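PDB 5WPW: 11S globulin isoform 1 from Cocos nucifera, which serves as a hexameric seed storage protein of the 11S globulin family, a nutrient reservoir in coconut that is also a potential food allergen. Local coordinates for residues A123-N128 with N217-L222; H104-Q109 with Y245-I250; A297-H302 with M349-G354; M384-L389 with E399-K404. The protein carries 2 engineered substitutions. All coordinates share one frame; numbering follows the deposited sequence.

Interaction 1: A123-N128 with N217-L222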
loop_
_atom_site.group_PDB
_atom_site.type_symbol
_atom_site.label_atom_id
_atom_site.label_comp_id
_atom_site.label_asym_id
_atom_site.label_seq_id
_atom_site.Cartn_x
_atom_site.Cartn_y
_atom_site.Cartn_z
ATOM N N ALA A 123 9.031 3.075 25.649
ATOM C CA ALA A 123 9.020 3.648 26.993
ATOM C C ALA A 123 8.197 4.934 27.066
ATOM O O ALA A 123 8.312 5.828 26.215
ATOM C CB ALA A 123 10.448 3.921 27.467
ATOM N N TYR A 124 7.404 5.042 28.132
ATOM C CA TYR A 124 6.397 6.080 28.322
ATOM C C TYR A 124 6.433 6.563 29.771
ATOM O O TYR A 124 6.555 5.740 30.683
ATOM C CB TYR A 124 5.024 5.494 28.011
ATOM C CG TYR A 124 3.799 6.311 28.352
ATOM C CD1 TYR A 124 3.390 7.344 27.528
ATOM C CD2 TYR A 124 3.015 6.005 29.461
ATOM C CE1 TYR A 124 2.257 8.083 27.807
ATOM C CE2 TYR A 124 1.865 6.742 29.751
ATOM C CZ TYR A 124 1.500 7.783 28.916
ATOM O OH TYR A 124 0.370 8.534 29.168
ATOM N N TRP A 125 6.297 7.879 29.982
ATOM C CA TRP A 125 6.162 8.441 31.328
ATOM C C TRP A 125 5.216 9.642 31.287
ATOM O O TRP A 125 4.979 10.239 30.230
ATOM C CB TRP A 125 7.546 8.822 31.928
ATOM C CG TRP A 125 8.327 9.822 31.127
ATOM C CD1 TRP A 125 9.304 9.545 30.199
ATOM C CD2 TRP A 125 8.231 11.246 31.191
ATOM N NE1 TRP A 125 9.801 10.711 29.677
ATOM C CE2 TRP A 125 9.153 11.770 30.260
ATOM C CE3 TRP A 125 7.433 12.136 31.932
ATOM C CZ2 TRP A 125 9.310 13.136 30.050
ATOM C CZ3 TRP A 125 7.589 13.502 31.723
ATOM C CH2 TRP A 125 8.518 13.989 30.786
ATOM N N CYS A 126 4.709 10.018 32.463
ATOM C CA CYS A 126 3.573 10.933 32.576
ATOM C C CYS A 126 3.725 11.752 33.842
ATOM O O CYS A 126 3.853 11.164 34.917
ATOM C CB CYS A 126 2.261 10.158 32.649
ATOM S SG CYS A 126 0.804 11.195 32.705
ATOM N N TYR A 127 3.678 13.077 33.726
ATOM C CA TYR A 127 3.848 13.947 34.895
ATOM C C TYR A 127 2.696 14.946 34.993
ATOM O O TYR A 127 2.363 15.628 34.013
ATOM C CB TYR A 127 5.187 14.680 34.838
ATOM C CG TYR A 127 5.388 15.740 35.932
ATOM C CD1 TYR A 127 5.627 15.372 37.256
ATOM C CD2 TYR A 127 5.346 17.102 35.627
ATOM C CE1 TYR A 127 5.821 16.356 38.271
ATOM C CE2 TYR A 127 5.528 18.097 36.631
ATOM C CZ TYR A 127 5.769 17.711 37.941
ATOM O OH TYR A 127 5.962 18.689 38.929
ATOM N N ASN A 128 2.120 15.060 36.190
ATOM C CA ASN A 128 1.018 15.984 36.464
ATOM C C ASN A 128 1.585 17.304 36.966
ATOM O O ASN A 128 2.019 17.395 38.112
ATOM C CB ASN A 128 0.066 15.372 37.491
ATOM C CG ASN A 128 -1.120 16.276 37.818
ATOM O OD1 ASN A 128 -1.278 17.367 37.254
ATOM N ND2 ASN A 128 -1.968 15.806 38.708
ATOM N N ASN A 217 10.199 18.821 44.499
ATOM C CA ASN A 217 10.719 20.070 43.959
ATOM C C ASN A 217 10.096 20.456 42.633
ATOM O O ASN A 217 10.623 21.343 41.949
ATOM C CB ASN A 217 12.233 19.981 43.785
ATOM C CG ASN A 217 12.962 20.182 45.070
ATOM O OD1 ASN A 217 12.531 20.966 45.918
ATOM N ND2 ASN A 217 14.082 19.476 45.239
ATOM N N GLY A 218 9.011 19.805 42.241
ATOM C CA GLY A 218 8.491 19.983 40.904
ATOM C C GLY A 218 9.383 19.229 39.947
ATOM O O GLY A 218 10.503 18.842 40.297
ATOM N N LEU A 219 8.911 18.982 38.744
ATOM C CA LEU A 219 9.721 18.325 37.730
ATOM C C LEU A 219 9.981 19.347 36.644
ATOM O O LEU A 219 9.047 19.792 35.975
ATOM C CB LEU A 219 9.014 17.095 37.172
ATOM C CG LEU A 219 9.833 16.284 36.172
ATOM C CD1 LEU A 219 10.752 15.381 36.944
ATOM C CD2 LEU A 219 8.921 15.475 35.246
ATOM N N GLN A 220 11.235 19.720 36.453
ATOM C CA GLN A 220 11.586 20.636 35.380
ATOM C C GLN A 220 12.150 19.835 34.219
ATOM O O GLN A 220 13.098 19.061 34.388
ATOM C CB GLN A 220 12.584 21.697 35.836
ATOM C CG GLN A 220 11.988 22.703 36.820
ATOM C CD GLN A 220 11.364 23.905 36.130
ATOM O OE1 GLN A 220 10.140 24.058 36.111
ATOM N NE2 GLN A 220 12.203 24.764 35.555
ATOM N N VAL A 221 11.543 20.009 33.052
ATOM C CA VAL A 221 12.027 19.437 31.807
ATOM C C VAL A 221 12.059 20.572 30.797
ATOM O O VAL A 221 11.497 21.641 31.022
ATOM C CB VAL A 221 11.138 18.282 31.306
ATOM C CG1 VAL A 221 10.900 17.269 32.400
ATOM C CG2 VAL A 221 9.820 18.822 30.773
ATOM N N LEU A 222 12.723 20.344 29.678
ATOM C CA LEU A 222 12.699 21.347 28.626
ATOM C C LEU A 222 11.360 21.277 27.900
ATOM O O LEU A 222 10.954 20.206 27.434
ATOM C CB LEU A 222 13.850 21.140 27.650
ATOM C CG LEU A 222 15.254 21.409 28.202
ATOM C CD1 LEU A 222 16.235 20.402 27.638
ATOM C CD2 LEU A 222 15.672 22.794 27.792
#
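Trp125 is the first residue of 123-128 to meet the loop 217-222, and it does so with the six-membered part of its indole. CZ3 of Trp125 lies 4.3 Å from CD2 of Leu219, and CH2 of Trp125 is 4.4 Å from CG1 of Val221, so two branched side chains meet the indole obliquely in a loose apolar contact. Two residues further along the strand, Tyr127 makes the closer half of the contact. With CG anti to the backbone N (chi1 173°), its ring reaches alongside Leu219, whose CB sits over one ring face, 3.5 Å from the ring centroid and displaced toward the rim. The two side chains run past each other in opposite directions: the methyl CD2 of Leu219 travels back along the tyrosine to come 3.6 Å from CG of Tyr127, while the hydroxyl passes on to the loop backbone. There Leu219 N donates a hydrogen bond of 3.0 Å to Tyr127 OH, bent to 140° at the hydrogen. The main chain thus grips the phenol at its tip while the side chain covers one of its faces, a pairing that ties an irregular loop to a barrel strand of the N-terminal cupin domain. Strand 124-127 itself lies between strands 50-57 and 70-74, Ile71 of the latter touches both Trp125 and Val221, and Pro385 of a second subunit packs against the same two residues.

Interaction 2: H104-Q109 with Y245-I250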
loop_
_atom_site.group_PDB
_atom_site.type_symbol
_atom_site.label_atom_id
_atom_site.label_comp_id
_atom_site.label_asym_id
_atom_site.label_seq_id
_atom_site.Cartn_x
_atom_site.Cartn_y
_atom_site.Cartn_z
ATOM N N HIS A 104 16.806 15.825 25.711
ATOM C CA HIS A 104 15.922 14.674 25.757
ATOM C C HIS A 104 15.008 14.744 24.547
ATOM O O HIS A 104 15.069 15.688 23.748
ATOM C CB HIS A 104 15.136 14.642 27.071
ATOM C CG HIS A 104 14.394 15.910 27.366
ATOM N ND1 HIS A 104 13.142 16.177 26.858
ATOM C CD2 HIS A 104 14.723 16.976 28.136
ATOM C CE1 HIS A 104 12.742 17.362 27.280
ATOM N NE2 HIS A 104 13.680 17.865 28.066
ATOM N N GLN A 105 14.162 13.729 24.411
ATOM C CA GLN A 105 13.216 13.764 23.316
ATOM C C GLN A 105 12.064 14.700 23.651
ATOM O O GLN A 105 11.909 15.167 24.790
ATOM C CB GLN A 105 12.704 12.366 22.980
ATOM C CG GLN A 105 13.737 11.548 22.228
ATOM C CD GLN A 105 13.152 10.275 21.666
ATOM O OE1 GLN A 105 11.942 10.194 21.414
ATOM N NE2 GLN A 105 14.002 9.278 21.444
ATOM N N LYS A 106 11.264 14.970 22.619
ATOM C CA LYS A 106 10.197 15.959 22.706
ATOM C C LYS A 106 9.138 15.507 23.704
ATOM O O LYS A 106 8.842 14.319 23.830
ATOM C CB LYS A 106 9.584 16.167 21.322
ATOM C CG LYS A 106 9.206 14.864 20.630
ATOM C CD LYS A 106 8.774 15.072 19.172
ATOM C CE LYS A 106 9.980 15.128 18.223
ATOM N NZ LYS A 106 9.549 15.081 16.786
ATOM N N VAL A 107 8.560 16.461 24.431
ATOM C CA VAL A 107 7.592 16.119 25.445
ATOM C C VAL A 107 6.244 16.657 24.997
ATOM O O VAL A 107 6.156 17.658 24.275
ATOM C CB VAL A 107 8.023 16.664 26.814
ATOM C CG1 VAL A 107 9.354 16.007 27.215
ATOM C CG2 VAL A 107 8.176 18.153 26.733
ATOM N N TYR A 108 5.198 15.948 25.385
ATOM C CA TYR A 108 3.848 16.171 24.898
ATOM C C TYR A 108 2.987 16.680 26.044
ATOM O O TYR A 108 2.841 16.004 27.068
ATOM C CB TYR A 108 3.279 14.877 24.329
ATOM C CG TYR A 108 4.166 14.242 23.285
ATOM C CD1 TYR A 108 4.011 14.553 21.944
ATOM C CD2 TYR A 108 5.137 13.305 23.631
ATOM C CE1 TYR A 108 4.798 13.968 20.977
ATOM C CE2 TYR A 108 5.945 12.714 22.660
ATOM C CZ TYR A 108 5.767 13.058 21.333
ATOM O OH TYR A 108 6.552 12.494 20.343
ATOM N N GLN A 109 2.402 17.853 25.871
ATOM C CA GLN A 109 1.579 18.446 26.915
ATOM C C GLN A 109 0.126 18.116 26.639
ATOM O O GLN A 109 -0.390 18.435 25.569
ATOM C CB GLN A 109 1.818 19.948 26.996
ATOM C CG GLN A 109 3.252 20.227 27.361
ATOM C CD GLN A 109 3.433 21.581 27.974
ATOM O OE1 GLN A 109 2.872 21.873 29.030
ATOM N NE2 GLN A 109 4.212 22.427 27.312
ATOM N N TYR A 245 9.123 9.693 10.640
ATOM C CA TYR A 245 8.590 8.790 11.655
ATOM C C TYR A 245 8.820 9.325 13.059
ATOM O O TYR A 245 7.970 9.127 13.931
ATOM C CB TYR A 245 9.202 7.403 11.501
ATOM C CG TYR A 245 9.396 7.062 10.048
ATOM C CD1 TYR A 245 8.321 6.661 9.264
ATOM C CD2 TYR A 245 10.637 7.195 9.446
ATOM C CE1 TYR A 245 8.480 6.375 7.932
ATOM C CE2 TYR A 245 10.806 6.916 8.102
ATOM C CZ TYR A 245 9.723 6.501 7.350
ATOM O OH TYR A 245 9.887 6.215 6.009
ATOM N N CYS A 246 9.939 10.027 13.293
ATOM C CA CYS A 246 10.220 10.495 14.647
ATOM C C CYS A 246 9.316 11.636 15.062
ATOM O O CYS A 246 9.321 12.012 16.239
ATOM C CB CYS A 246 11.682 10.919 14.777
ATOM S SG CYS A 246 12.830 9.570 14.534
ATOM N N SER A 247 8.544 12.186 14.128
ATOM C CA SER A 247 7.644 13.293 14.402
ATOM C C SER A 247 6.182 12.886 14.286
ATOM O O SER A 247 5.335 13.735 14.001
ATOM C CB SER A 247 7.952 14.467 13.466
ATOM O OG SER A 247 9.324 14.806 13.543
ATOM N N MET A 248 5.871 11.605 14.482
ATOM C CA MET A 248 4.478 11.157 14.473
ATOM C C MET A 248 3.698 11.848 15.588
ATOM O O MET A 248 4.164 11.923 16.730
ATOM C CB MET A 248 4.397 9.650 14.697
ATOM C CG MET A 248 4.766 8.766 13.554
ATOM S SD MET A 248 4.227 7.110 14.026
ATOM C CE MET A 248 5.462 6.703 15.263
ATOM N N LYS A 249 2.499 12.324 15.275
ATOM C CA LYS A 249 1.629 12.823 16.322
ATOM C C LYS A 249 1.106 11.623 17.101
ATOM O O LYS A 249 0.723 10.617 16.506
ATOM C CB LYS A 249 0.477 13.643 15.725
ATOM C CG LYS A 249 -0.393 14.345 16.766
ATOM C CD LYS A 249 -1.582 15.088 16.126
ATOM C CE LYS A 249 -2.166 14.299 14.961
ATOM N NZ LYS A 249 -3.667 14.184 14.945
ATOM N N ILE A 250 1.128 11.705 18.431
ATOM C CA ILE A 250 0.653 10.621 19.289
ATOM C C ILE A 250 -0.558 11.011 20.103
ATOM O O ILE A 250 -1.039 10.197 20.904
ATOM C CB ILE A 250 1.761 10.113 20.236
ATOM C CG1 ILE A 250 2.291 11.254 21.098
ATOM C CG2 ILE A 250 2.871 9.429 19.456
ATOM C CD1 ILE A 250 2.388 10.899 22.565
HETATM O O HOH W 1 6.108 13.103 17.931
#
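Ile250 lies over one face of the Tyr108 ring, the two side chains crossing at about a right angle. Ile250 CD1 stands over the middle of the ring, 3.8 Å from its centroid, in a CH-pi contact, while CG1 of the same branch of Ile250 lies 3.7 Å from Tyr108 CE1. The isoleucine places CG1 between its backbone N and carbonyl carbon (chi1 58°), and a chi2 of 132°, well away from a staggered value, carries the methyl on across the ring. Beyond the ring a water, at its edge and in its plane, donates to Tyr108 OH at 2.5 Å and to Met248 O at 2.6 Å, joining phenol and loop backbone. Lys106 leaves its backbone by the same kind of first torsion and bends at chi3 (84°), which brings NZ of Lys106 to 3.1 Å from Cys246 O; the ammonium approaches from above the carbonyl plane. Ser247 OG is close by but bonds Glu242 O instead. The lysine bond thus ends on the backbone of a residue whose disulfide to Cys79 joins acidic and basic chains. Leu74 of strand 70-74 touches both Tyr108 and Ile250, and Ile250 pairs through its backbone with Ala117 of strand 114-118.

Interaction 3: A297-H302 with M349-G354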
loop_
_atom_site.group_PDB
_atom_site.type_symbol
_atom_site.label_atom_id
_atom_site.label_comp_id
_atom_site.label_asym_id
_atom_site.label_seq_id
_atom_site.Cartn_x
_atom_site.Cartn_y
_atom_site.Cartn_z
ATOM N N ALA A 297 -31.806 12.583 25.439
ATOM C CA ALA A 297 -31.563 12.231 24.043
ATOM C C ALA A 297 -31.155 10.765 23.896
ATOM O O ALA A 297 -30.888 10.047 24.866
ATOM C CB ALA A 297 -30.497 13.133 23.426
ATOM N N MET A 298 -31.076 10.339 22.646
ATOM C CA MET A 298 -30.828 8.954 22.293
ATOM C C MET A 298 -29.713 8.858 21.268
ATOM O O MET A 298 -29.573 9.728 20.401
ATOM C CB MET A 298 -32.084 8.314 21.715
ATOM C CG MET A 298 -33.145 8.007 22.733
ATOM S SD MET A 298 -34.116 6.616 22.166
ATOM C CE MET A 298 -32.798 5.636 21.438
ATOM N N VAL A 299 -28.921 7.800 21.385
ATOM C CA VAL A 299 -28.131 7.305 20.273
ATOM C C VAL A 299 -28.958 6.236 19.563
ATOM O O VAL A 299 -29.406 5.272 20.190
ATOM C CB VAL A 299 -26.777 6.751 20.738
ATOM C CG1 VAL A 299 -25.933 6.383 19.526
ATOM C CG2 VAL A 299 -26.032 7.780 21.559
ATOM N N SER A 300 -29.167 6.432 18.269
ATOM C CA SER A 300 -29.899 5.501 17.424
ATOM C C SER A 300 -29.424 4.068 17.655
ATOM O O SER A 300 -28.217 3.839 17.846
ATOM C CB SER A 300 -29.697 5.898 15.957
ATOM O OG SER A 300 -30.498 5.136 15.061
ATOM N N PRO A 301 -30.332 3.090 17.677
ATOM C CA PRO A 301 -29.912 1.682 17.708
ATOM C C PRO A 301 -28.920 1.390 16.592
ATOM O O PRO A 301 -29.090 1.824 15.454
ATOM C CB PRO A 301 -31.225 0.910 17.508
ATOM C CG PRO A 301 -32.280 1.842 17.963
ATOM C CD PRO A 301 -31.799 3.230 17.670
ATOM N N HIS A 302 -27.846 0.694 16.947
ATOM C CA HIS A 302 -26.771 0.436 16.000
ATOM C C HIS A 302 -26.049 -0.826 16.427
ATOM O O HIS A 302 -26.172 -1.283 17.574
ATOM C CB HIS A 302 -25.784 1.612 15.905
ATOM C CG HIS A 302 -25.101 1.944 17.205
ATOM N ND1 HIS A 302 -25.728 2.647 18.216
ATOM C CD2 HIS A 302 -23.842 1.693 17.646
ATOM C CE1 HIS A 302 -24.896 2.781 19.234
ATOM N NE2 HIS A 302 -23.743 2.221 18.912
ATOM N N MET A 349 -27.088 -2.169 19.951
ATOM C CA MET A 349 -27.198 -1.432 21.197
ATOM C C MET A 349 -27.868 -0.082 20.999
ATOM O O MET A 349 -27.869 0.505 19.913
ATOM C CB MET A 349 -25.832 -1.249 21.847
ATOM C CG MET A 349 -25.020 -0.156 21.254
ATOM S SD MET A 349 -24.130 0.497 22.676
ATOM C CE MET A 349 -22.975 1.586 21.874
ATOM N N LEU A 350 -28.378 0.422 22.116
ATOM C CA LEU A 350 -29.253 1.576 22.186
ATOM C C LEU A 350 -28.946 2.279 23.504
ATOM O O LEU A 350 -28.757 1.604 24.520
ATOM C CB LEU A 350 -30.707 1.090 22.119
ATOM C CG LEU A 350 -31.936 1.939 22.349
ATOM C CD1 LEU A 350 -33.104 1.264 21.618
ATOM C CD2 LEU A 350 -32.220 2.075 23.837
ATOM N N GLU A 351 -28.858 3.611 23.477
ATOM C CA GLU A 351 -28.583 4.401 24.677
ATOM C C GLU A 351 -29.521 5.603 24.770
ATOM O O GLU A 351 -29.795 6.272 23.767
ATOM C CB GLU A 351 -27.148 4.912 24.703
ATOM C CG GLU A 351 -26.129 3.815 24.853
ATOM C CD GLU A 351 -24.835 4.154 24.178
ATOM O OE1 GLU A 351 -24.738 5.254 23.589
ATOM O OE2 GLU A 351 -23.916 3.322 24.248
ATOM N N ARG A 352 -29.975 5.899 25.989
ATOM C CA ARG A 352 -30.806 7.072 26.249
ATOM C C ARG A 352 -30.319 7.760 27.513
ATOM O O ARG A 352 -30.223 7.130 28.572
ATOM C CB ARG A 352 -32.278 6.687 26.378
ATOM C CG ARG A 352 -33.204 7.886 26.361
ATOM C CD ARG A 352 -34.218 7.796 27.482
ATOM N NE ARG A 352 -35.398 7.035 27.084
ATOM C CZ ARG A 352 -36.393 7.534 26.354
ATOM N NH1 ARG A 352 -36.344 8.797 25.940
ATOM N NH2 ARG A 352 -37.434 6.773 26.038
ATOM N N ALA A 353 -29.992 9.042 27.396
ATOM C CA ALA A 353 -29.556 9.805 28.554
ATOM C C ALA A 353 -30.733 10.041 29.498
ATOM O O ALA A 353 -31.892 10.146 29.071
ATOM C CB ALA A 353 -28.958 11.143 28.117
ATOM N N GLY A 354 -30.432 10.117 30.792
ATOM C CA GLY A 354 -31.400 10.585 31.763
ATOM C C GLY A 354 -31.537 12.095 31.699
ATOM O O GLY A 354 -31.003 12.767 30.811
#
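Strands 298-304 and 348-354 are antiparallel neighbours in a beta-sheet of the C-terminal cupin barrel, and a beta bulge between Val299 and His302 shifts their register by one residue. The tight end is the hydrogen-bonded pair His302 and Met349, where Met349 N gives a bond of 2.7 Å to His302 O and His302 N returns one to Met349 O. Both side chains place CG between the backbone N and the carbonyl carbon (chi1 60° and 79°), which brings the thioether alongside the imidazole: Met349 CG stands over one face of the ring, 3.9 Å from its centroid, and Met349 CE comes to a short 3.1 Å from His302 NE2. His302 ND1 also donates a nearly straight bond (168°) to Ser300 O, which lies in the ring plane. Val299 shares this barrel-facing side with Glu351, its CG2 3.5 Å from Glu351 OE1, among Val291, Leu293 and Met311. Next to the bulge Glu351 N is buried with no partner in the model.

The end at Arg352, the partly exposed residue of a non-hydrogen-bonded pair, is the more open side. Here Met298 CG and Arg352 CG lie 3.6 Å apart on a mainly aliphatic face, on which Leu187 of the fifth subunit packs against Met298, Leu350 and Arg352. Beside them Pro301 and Leu350 point the same way, the ring atom Pro301 CG lying 3.8 Å from the methyl Leu350 CD1.

Interaction 4: M384-L389 with E399-K404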
loop_
_atom_site.group_PDB
_atom_site.type_symbol
_atom_site.label_atom_id
_atom_site.label_comp_id
_atom_site.label_asym_id
_atom_site.label_seq_id
_atom_site.Cartn_x
_atom_site.Cartn_y
_atom_site.Cartn_z
ATOM N N MET A 384 -33.462 -0.382 2.610
ATOM C CA MET A 384 -34.192 -1.548 2.145
ATOM C C MET A 384 -35.497 -1.138 1.472
ATOM O O MET A 384 -36.142 -0.166 1.887
ATOM C CB MET A 384 -34.493 -2.487 3.317
ATOM C CG MET A 384 -33.320 -3.438 3.617
ATOM S SD MET A 384 -33.659 -4.387 5.095
ATOM C CE MET A 384 -31.931 -4.547 5.661
ATOM N N PRO A 385 -35.892 -1.847 0.415
ATOM C CA PRO A 385 -37.166 -1.532 -0.249
ATOM C C PRO A 385 -38.344 -1.682 0.706
ATOM O O PRO A 385 -38.391 -2.606 1.524
ATOM C CB PRO A 385 -37.234 -2.557 -1.385
ATOM C CG PRO A 385 -35.779 -2.951 -1.634
ATOM C CD PRO A 385 -35.136 -2.907 -0.284
ATOM N N VAL A 386 -39.322 -0.781 0.570
ATOM C CA VAL A 386 -40.503 -0.864 1.434
ATOM C C VAL A 386 -41.077 -2.277 1.437
ATOM O O VAL A 386 -41.465 -2.797 2.490
ATOM C CB VAL A 386 -41.559 0.181 1.025
ATOM C CG1 VAL A 386 -40.990 1.575 1.137
ATOM C CG2 VAL A 386 -42.059 -0.075 -0.383
ATOM N N GLU A 387 -41.101 -2.952 0.273
ATOM C CA GLU A 387 -41.797 -4.235 0.213
ATOM C C GLU A 387 -41.008 -5.335 0.893
ATOM O O GLU A 387 -41.603 -6.275 1.426
ATOM C CB GLU A 387 -42.129 -4.623 -1.236
ATOM C CG GLU A 387 -43.071 -3.615 -1.920
ATOM C CD GLU A 387 -44.076 -4.240 -2.898
ATOM O OE1 GLU A 387 -45.037 -3.533 -3.255
ATOM O OE2 GLU A 387 -43.914 -5.408 -3.317
ATOM N N VAL A 388 -39.673 -5.227 0.910
ATOM C CA VAL A 388 -38.872 -6.117 1.739
ATOM C C VAL A 388 -39.247 -5.957 3.207
ATOM O O VAL A 388 -39.390 -6.945 3.939
ATOM C CB VAL A 388 -37.371 -5.851 1.499
ATOM C CG1 VAL A 388 -36.517 -6.554 2.559
ATOM C CG2 VAL A 388 -36.979 -6.249 0.077
ATOM N N LEU A 389 -39.406 -4.715 3.666
ATOM C CA LEU A 389 -39.817 -4.491 5.050
ATOM C C LEU A 389 -41.248 -4.964 5.292
ATOM O O LEU A 389 -41.553 -5.532 6.349
ATOM C CB LEU A 389 -39.705 -3.013 5.402
ATOM C CG LEU A 389 -38.336 -2.321 5.335
ATOM C CD1 LEU A 389 -38.496 -0.856 5.562
ATOM C CD2 LEU A 389 -37.392 -2.899 6.336
ATOM N N GLU A 399 -47.327 1.229 7.562
ATOM C CA GLU A 399 -46.490 0.886 8.703
ATOM C C GLU A 399 -45.018 0.804 8.286
ATOM O O GLU A 399 -44.137 1.364 8.951
ATOM C CB GLU A 399 -46.958 -0.446 9.308
ATOM C CG GLU A 399 -48.384 -0.460 9.915
ATOM C CD GLU A 399 -48.770 -1.820 10.533
ATOM O OE1 GLU A 399 -48.793 -2.840 9.805
ATOM O OE2 GLU A 399 -49.053 -1.871 11.752
ATOM N N ALA A 400 -44.744 0.125 7.166
ATOM C CA ALA A 400 -43.387 0.077 6.608
ATOM C C ALA A 400 -42.802 1.475 6.427
ATOM O O ALA A 400 -41.675 1.753 6.860
ATOM C CB ALA A 400 -43.392 -0.667 5.271
ATOM N N ARG A 401 -43.563 2.381 5.799
ATOM C CA ARG A 401 -43.035 3.725 5.576
ATOM C C ARG A 401 -42.868 4.494 6.879
ATOM O O ARG A 401 -42.015 5.387 6.964
ATOM C CB ARG A 401 -43.930 4.502 4.608
ATOM C CG ARG A 401 -43.658 4.175 3.147
ATOM C CD ARG A 401 -44.636 4.880 2.202
ATOM N NE ARG A 401 -44.290 6.284 1.962
ATOM C CZ ARG A 401 -43.258 6.690 1.221
ATOM N NH1 ARG A 401 -43.030 7.983 1.056
ATOM N NH2 ARG A 401 -42.456 5.805 0.640
ATOM N N ARG A 402 -43.665 4.182 7.901
ATOM C CA ARG A 402 -43.467 4.854 9.182
ATOM C C ARG A 402 -42.199 4.353 9.860
ATOM O O ARG A 402 -41.446 5.137 10.446
ATOM C CB ARG A 402 -44.680 4.647 10.084
ATOM C CG ARG A 402 -45.768 5.691 9.879
ATOM C CD ARG A 402 -47.150 5.069 9.922
ATOM N NE ARG A 402 -47.505 4.579 11.248
ATOM C CZ ARG A 402 -48.372 3.595 11.466
ATOM N NH1 ARG A 402 -48.979 2.999 10.436
ATOM N NH2 ARG A 402 -48.634 3.202 12.705
ATOM N N VAL A 403 -41.948 3.048 9.785
ATOM C CA VAL A 403 -40.717 2.502 10.346
ATOM C C VAL A 403 -39.508 3.088 9.625
ATOM O O VAL A 403 -38.476 3.391 10.242
ATOM C CB VAL A 403 -40.745 0.966 10.272
ATOM C CG1 VAL A 403 -39.340 0.383 10.323
ATOM C CG2 VAL A 403 -41.614 0.388 11.377
ATOM N N LYS A 404 -39.635 3.303 8.315
ATOM C CA LYS A 404 -38.513 3.683 7.469
ATOM C C LYS A 404 -38.264 5.190 7.441
ATOM O O LYS A 404 -37.105 5.630 7.458
ATOM C CB LYS A 404 -38.759 3.134 6.062
ATOM C CG LYS A 404 -37.828 3.595 4.992
ATOM C CD LYS A 404 -37.884 2.592 3.839
ATOM C CE LYS A 404 -37.154 3.108 2.625
ATOM N NZ LYS A 404 -37.239 2.117 1.520
#
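This is a helix-to-helix contact within a pair of consecutive helices at the far end of the C-terminal cupin domain: the start of helix 386-393 and the turn before it pack against helix 397-405. Its centre lies about 39 Å from that of the chain, yet most of the touching residues are buried, and the fifth subunit lies within reach of most of the contact.

A small residue allows the helices to come close. Val386 and Ala400 have their CA atoms 6.0 Å apart, and the methyl of Ala400 faces Val386 O and Leu389: Ala400 CB is 4.0 Å from Val386 O and 4.4 Å from Leu389 CB. Lys404 adds the polar element. Its chain is stretched out from CG onward (chi4 -179°), a straight arm that crosses Leu389 at about a right angle, with CD of Lys404 resting 3.9 Å from Leu389 CD1. It then passes Val386, also crosswise, with NZ of Lys404 3.8 Å from Val386 CG1. At the end of the arm Lys404 NZ donates to Met384 O over 2.6 Å, the donor tilted 24° from the carbonyl plane. The ammonium group therefore bonds the backbone just ahead of Pro385, the N-cap residue of helix 386-393. Val386 CG1 also meets the aliphatic part of Arg401.

The same NZ hydrogen-bonds Glu103 O of the fifth subunit, so one lysine ties the helix pair both to itself and to its neighbour. Within the chain, Leu381 in the preceding loop lies against Leu389 and Val403. From the fifth subunit, Pro54 of strand 50-57 packs on Met384, and Leu202 of helix 196-202 on Val403.

Interactions 1 and 2 belong to the N-terminal cupin domain and touch: Leu222 N lies 3.1 Å from His104 NE2, a probable hydrogen bond, and Trp125 packs on Val107. Both pin parts of the long segment after strand 212-214 to one sheet, interaction 1 buried and largely aromatic, interaction 2 partly buried, with a lysine and a water. Interactions 3 and 4 lie in the C-terminal domain, centres about 22 Å apart. The first is antiparallel strand pairing, interrupted by a bulge; the second joins helices through apolar packing and one lysine. Between subunits, Gln220 of interaction 1 bonds Glu387 of a neighbour's interaction 4, so these two meet across one kind of interface.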